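Local coordinates for protein NAD-dependent aldehyde dehydrogenase (Burkholderia multivorans, PDB 5UJU) that probably oxidises aldehydes to carboxylic acids with NAD+ as electron acceptor, as a member of the aldehyde dehydrogenase family, at residues A155-A164 against F216-F226. Residues are numbered along the deposited sequence; the frame is centred on the assembly and turned at random.
Sequences AGGPHAQDRA and FPTWNGYPGLF
W219 swings its indole away from its own backbone N (chi1 -164°), while R163 sets CG anti to its carbonyl carbon (chi1 -73°), which brings that atom over one indole face, toward the rim. R163 CG sits 4.2 Å from the centroid of the five-membered ring, an off-centre CH-pi contact, and the guanidinium plane is turned 74° from the ring, with NE 3.6 Å from W219 CZ2. A water accepts from both R163 NE and W219 NE1, bridging the two groups; R163 NH1 forms a salt bridge with E166. T218 OG1 donates to G156 O at 2.8 Å. A second water donates to the same carbonyl, so two bonds grip this oxygen at the break between helices 149-156 and 158-175. That water also meets Q161 NE2 and Y222 OH, whose hydroxyl binds T250 too. Segments 158-164 and 217-226 run nearly parallel, their axes approaching to 8.0 Å; helix 217-230 links the parallel strands 191-211 and 234-238 in the Rossmann-like NAD-binding domain of the aldehyde dehydrogenase fold. Alanines permit the close approach: A160 CB lies 3.6 Å from W219 CA, and A164 CB touches both Y222 CB and F226 CD2, 3.5 Å from F226 CD2. T218 CB and F226 CE2 lie over opposite faces of the Y222 ring, both toward its rim, and its CD2 edge meets A160 O. A155 CB touches the F216 ring edge at CE2.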
loop_
_atom_site.group_PDB
_atom_site.type_symbol
_atom_site.label_atom_id
_atom_site.label_comp_id
_atom_site.label_asym_id
_atom_site.label_seq_id
_atom_site.Cartn_x
_atom_site.Cartn_y
_atom_site.Cartn_z
ATOM N N ALA A 155 18.759 -17.964 11.992
ATOM C CA ALA A 155 18.244 -16.632 11.696
ATOM C C ALA A 155 18.900 -16.023 10.464
ATOM O O ALA A 155 18.253 -15.274 9.726
ATOM C CB ALA A 155 18.430 -15.716 12.911
ATOM N N GLY A 156 20.176 -16.317 10.214
ATOM C CA GLY A 156 20.818 -15.733 9.053
ATOM C C GLY A 156 20.577 -16.513 7.778
ATOM O O GLY A 156 20.578 -15.930 6.691
ATOM N N GLY A 157 20.339 -17.823 7.888
ATOM C CA GLY A 157 20.173 -18.673 6.730
ATOM C C GLY A 157 18.727 -19.095 6.536
ATOM O O GLY A 157 17.879 -18.297 6.138
ATOM N N PRO A 158 18.422 -20.360 6.844
ATOM C CA PRO A 158 17.069 -20.898 6.576
ATOM C C PRO A 158 15.889 -20.026 6.989
ATOM O O PRO A 158 14.955 -19.874 6.194
ATOM C CB PRO A 158 17.090 -22.219 7.358
ATOM C CG PRO A 158 18.501 -22.659 7.269
ATOM C CD PRO A 158 19.363 -21.415 7.247
ATOM N N HIS A 159 15.884 -19.455 8.202
ATOM C CA HIS A 159 14.726 -18.653 8.609
ATOM C C HIS A 159 14.618 -17.374 7.783
ATOM O O HIS A 159 13.508 -16.952 7.428
ATOM C CB HIS A 159 14.793 -18.321 10.104
ATOM C CG HIS A 159 14.542 -19.495 10.997
ATOM N ND1 HIS A 159 14.529 -19.393 12.371
ATOM C CD2 HIS A 159 14.294 -20.795 10.716
ATOM C CE1 HIS A 159 14.297 -20.581 12.899
ATOM N NE2 HIS A 159 14.148 -21.449 11.915
ATOM N N ALA A 160 15.760 -16.750 7.455
ATOM C CA ALA A 160 15.731 -15.585 6.576
ATOM C C ALA A 160 15.280 -15.981 5.183
ATOM O O ALA A 160 14.495 -15.263 4.548
ATOM C CB ALA A 160 17.105 -14.916 6.509
ATOM N N GLN A 161 15.766 -17.129 4.704
ATOM C CA GLN A 161 15.335 -17.647 3.412
ATOM C C GLN A 161 13.839 -17.960 3.414
ATOM O O GLN A 161 13.144 -17.690 2.429
ATOM C CB GLN A 161 16.181 -18.873 3.063
ATOM C CG GLN A 161 17.664 -18.525 2.887
ATOM C CD GLN A 161 18.591 -19.639 3.301
ATOM O OE1 GLN A 161 18.162 -20.773 3.515
ATOM N NE2 GLN A 161 19.880 -19.326 3.408
ATOM N N ASP A 162 13.321 -18.487 4.533
ATOM C CA ASP A 162 11.872 -18.631 4.699
ATOM C C ASP A 162 11.147 -17.303 4.476
ATOM O O ASP A 162 10.154 -17.232 3.744
ATOM C CB ASP A 162 11.543 -19.161 6.100
ATOM C CG ASP A 162 11.834 -20.637 6.272
ATOM O OD1 ASP A 162 11.913 -21.367 5.262
ATOM O OD2 ASP A 162 11.983 -21.065 7.444
ATOM N N ARG A 163 11.617 -16.241 5.132
ATOM C CA ARG A 163 10.946 -14.943 5.039
ATOM C C ARG A 163 11.080 -14.351 3.643
ATOM O O ARG A 163 10.177 -13.652 3.168
ATOM C CB ARG A 163 11.506 -13.977 6.094
ATOM C CG ARG A 163 11.062 -14.271 7.547
ATOM C CD ARG A 163 9.567 -13.994 7.746
ATOM N NE ARG A 163 9.114 -14.282 9.116
ATOM C CZ ARG A 163 7.870 -14.085 9.562
ATOM N NH1 ARG A 163 6.923 -13.612 8.752
ATOM N NH2 ARG A 163 7.560 -14.373 10.827
ATOM N N ALA A 164 12.222 -14.573 2.990
ATOM C CA ALA A 164 12.355 -14.172 1.590
ATOM C C ALA A 164 11.342 -14.912 0.723
ATOM O O ALA A 164 10.622 -14.301 -0.071
ATOM C CB ALA A 164 13.784 -14.427 1.106
ATOM N N PHE A 216 20.159 -8.223 12.388
ATOM C CA PHE A 216 19.557 -9.263 11.550
ATOM C C PHE A 216 19.638 -8.838 10.092
ATOM O O PHE A 216 18.612 -8.588 9.439
ATOM C CB PHE A 216 18.114 -9.545 11.969
ATOM C CG PHE A 216 18.000 -10.267 13.292
ATOM C CD1 PHE A 216 18.053 -9.570 14.488
ATOM C CD2 PHE A 216 17.857 -11.649 13.334
ATOM C CE1 PHE A 216 17.962 -10.236 15.703
ATOM C CE2 PHE A 216 17.762 -12.327 14.554
ATOM C CZ PHE A 216 17.821 -11.614 15.735
ATOM N N PRO A 217 20.854 -8.806 9.532
ATOM C CA PRO A 217 21.015 -8.263 8.170
ATOM C C PRO A 217 20.225 -9.023 7.117
ATOM O O PRO A 217 19.572 -8.396 6.266
ATOM C CB PRO A 217 22.535 -8.350 7.938
ATOM C CG PRO A 217 23.009 -9.441 8.864
ATOM C CD PRO A 217 22.116 -9.327 10.087
ATOM N N THR A 218 20.251 -10.358 7.150
ATOM C CA THR A 218 19.487 -11.107 6.156
ATOM C C THR A 218 18.022 -11.270 6.566
ATOM O O THR A 218 17.126 -11.142 5.727
ATOM C CB THR A 218 20.137 -12.471 5.904
ATOM O OG1 THR A 218 20.240 -13.199 7.135
ATOM C CG2 THR A 218 21.529 -12.293 5.295
ATOM N N TRP A 219 17.753 -11.559 7.836
ATOM C CA TRP A 219 16.373 -11.817 8.247
ATOM C C TRP A 219 15.506 -10.586 8.042
ATOM O O TRP A 219 14.376 -10.685 7.546
ATOM C CB TRP A 219 16.326 -12.252 9.705
ATOM C CG TRP A 219 15.012 -12.901 10.106
ATOM C CD1 TRP A 219 14.730 -14.239 10.131
ATOM C CD2 TRP A 219 13.821 -12.233 10.555
ATOM N NE1 TRP A 219 13.438 -14.446 10.570
ATOM C CE2 TRP A 219 12.859 -13.231 10.830
ATOM C CE3 TRP A 219 13.475 -10.888 10.753
ATOM C CZ2 TRP A 219 11.574 -12.929 11.290
ATOM C CZ3 TRP A 219 12.194 -10.591 11.207
ATOM C CH2 TRP A 219 11.263 -11.607 11.469
ATOM N N ASN A 220 16.010 -9.416 8.441
ATOM C CA ASN A 220 15.291 -8.175 8.182
ATOM C C ASN A 220 15.488 -7.665 6.760
ATOM O O ASN A 220 14.593 -7.003 6.227
ATOM C CB ASN A 220 15.700 -7.083 9.177
ATOM C CG ASN A 220 15.108 -7.301 10.562
ATOM O OD1 ASN A 220 15.824 -7.381 11.555
ATOM N ND2 ASN A 220 13.786 -7.384 10.628
ATOM N N GLY A 221 16.636 -7.928 6.139
ATOM C CA GLY A 221 16.883 -7.388 4.812
ATOM C C GLY A 221 16.223 -8.157 3.681
ATOM O O GLY A 221 15.773 -7.557 2.697
ATOM N N TYR A 222 16.148 -9.484 3.808
ATOM C CA TYR A 222 15.632 -10.296 2.705
ATOM C C TYR A 222 14.202 -9.975 2.300
ATOM O O TYR A 222 13.929 -9.993 1.086
ATOM C CB TYR A 222 15.723 -11.790 3.032
ATOM C CG TYR A 222 17.088 -12.379 2.836
ATOM C CD1 TYR A 222 18.183 -11.575 2.563
ATOM C CD2 TYR A 222 17.285 -13.746 2.940
ATOM C CE1 TYR A 222 19.460 -12.131 2.399
ATOM C CE2 TYR A 222 18.530 -14.298 2.775
ATOM C CZ TYR A 222 19.609 -13.494 2.498
ATOM O OH TYR A 222 20.844 -14.067 2.332
ATOM N N PRO A 223 13.239 -9.745 3.216
ATOM C CA PRO A 223 11.857 -9.522 2.747
ATOM C C PRO A 223 11.729 -8.366 1.767
ATOM O O PRO A 223 11.054 -8.512 0.743
ATOM C CB PRO A 223 11.080 -9.272 4.052
ATOM C CG PRO A 223 11.840 -10.064 5.081
ATOM C CD PRO A 223 13.294 -9.850 4.691
ATOM N N GLY A 224 12.365 -7.226 2.035
ATOM C CA GLY A 224 12.310 -6.122 1.088
ATOM C C GLY A 224 13.064 -6.408 -0.202
ATOM O O GLY A 224 12.591 -6.077 -1.292
ATOM N N LEU A 225 14.242 -7.028 -0.095
ATOM C CA LEU A 225 15.049 -7.320 -1.279
ATOM C C LEU A 225 14.296 -8.214 -2.259
ATOM O O LEU A 225 14.226 -7.925 -3.459
ATOM C CB LEU A 225 16.365 -7.967 -0.851
ATOM C CG LEU A 225 17.234 -8.705 -1.882
ATOM C CD1 LEU A 225 17.650 -7.786 -3.035
ATOM C CD2 LEU A 225 18.464 -9.301 -1.191
ATOM N N PHE A 226 13.704 -9.296 -1.759
ATOM C CA PHE A 226 13.050 -10.261 -2.625
ATOM C C PHE A 226 11.631 -9.853 -3.001
ATOM O O PHE A 226 11.161 -10.236 -4.075
ATOM C CB PHE A 226 13.096 -11.642 -1.963
ATOM C CG PHE A 226 14.460 -12.249 -2.026
ATOM C CD1 PHE A 226 14.885 -12.893 -3.182
ATOM C CD2 PHE A 226 15.359 -12.087 -0.984
ATOM C CE1 PHE A 226 16.164 -13.419 -3.275
ATOM C CE2 PHE A 226 16.643 -12.610 -1.072
ATOM C CZ PHE A 226 17.044 -13.278 -2.224
HETATM O O HOH W 1 20.656 -16.671 3.876
HETATM O O HOH W 2 10.885 -16.341 10.590
#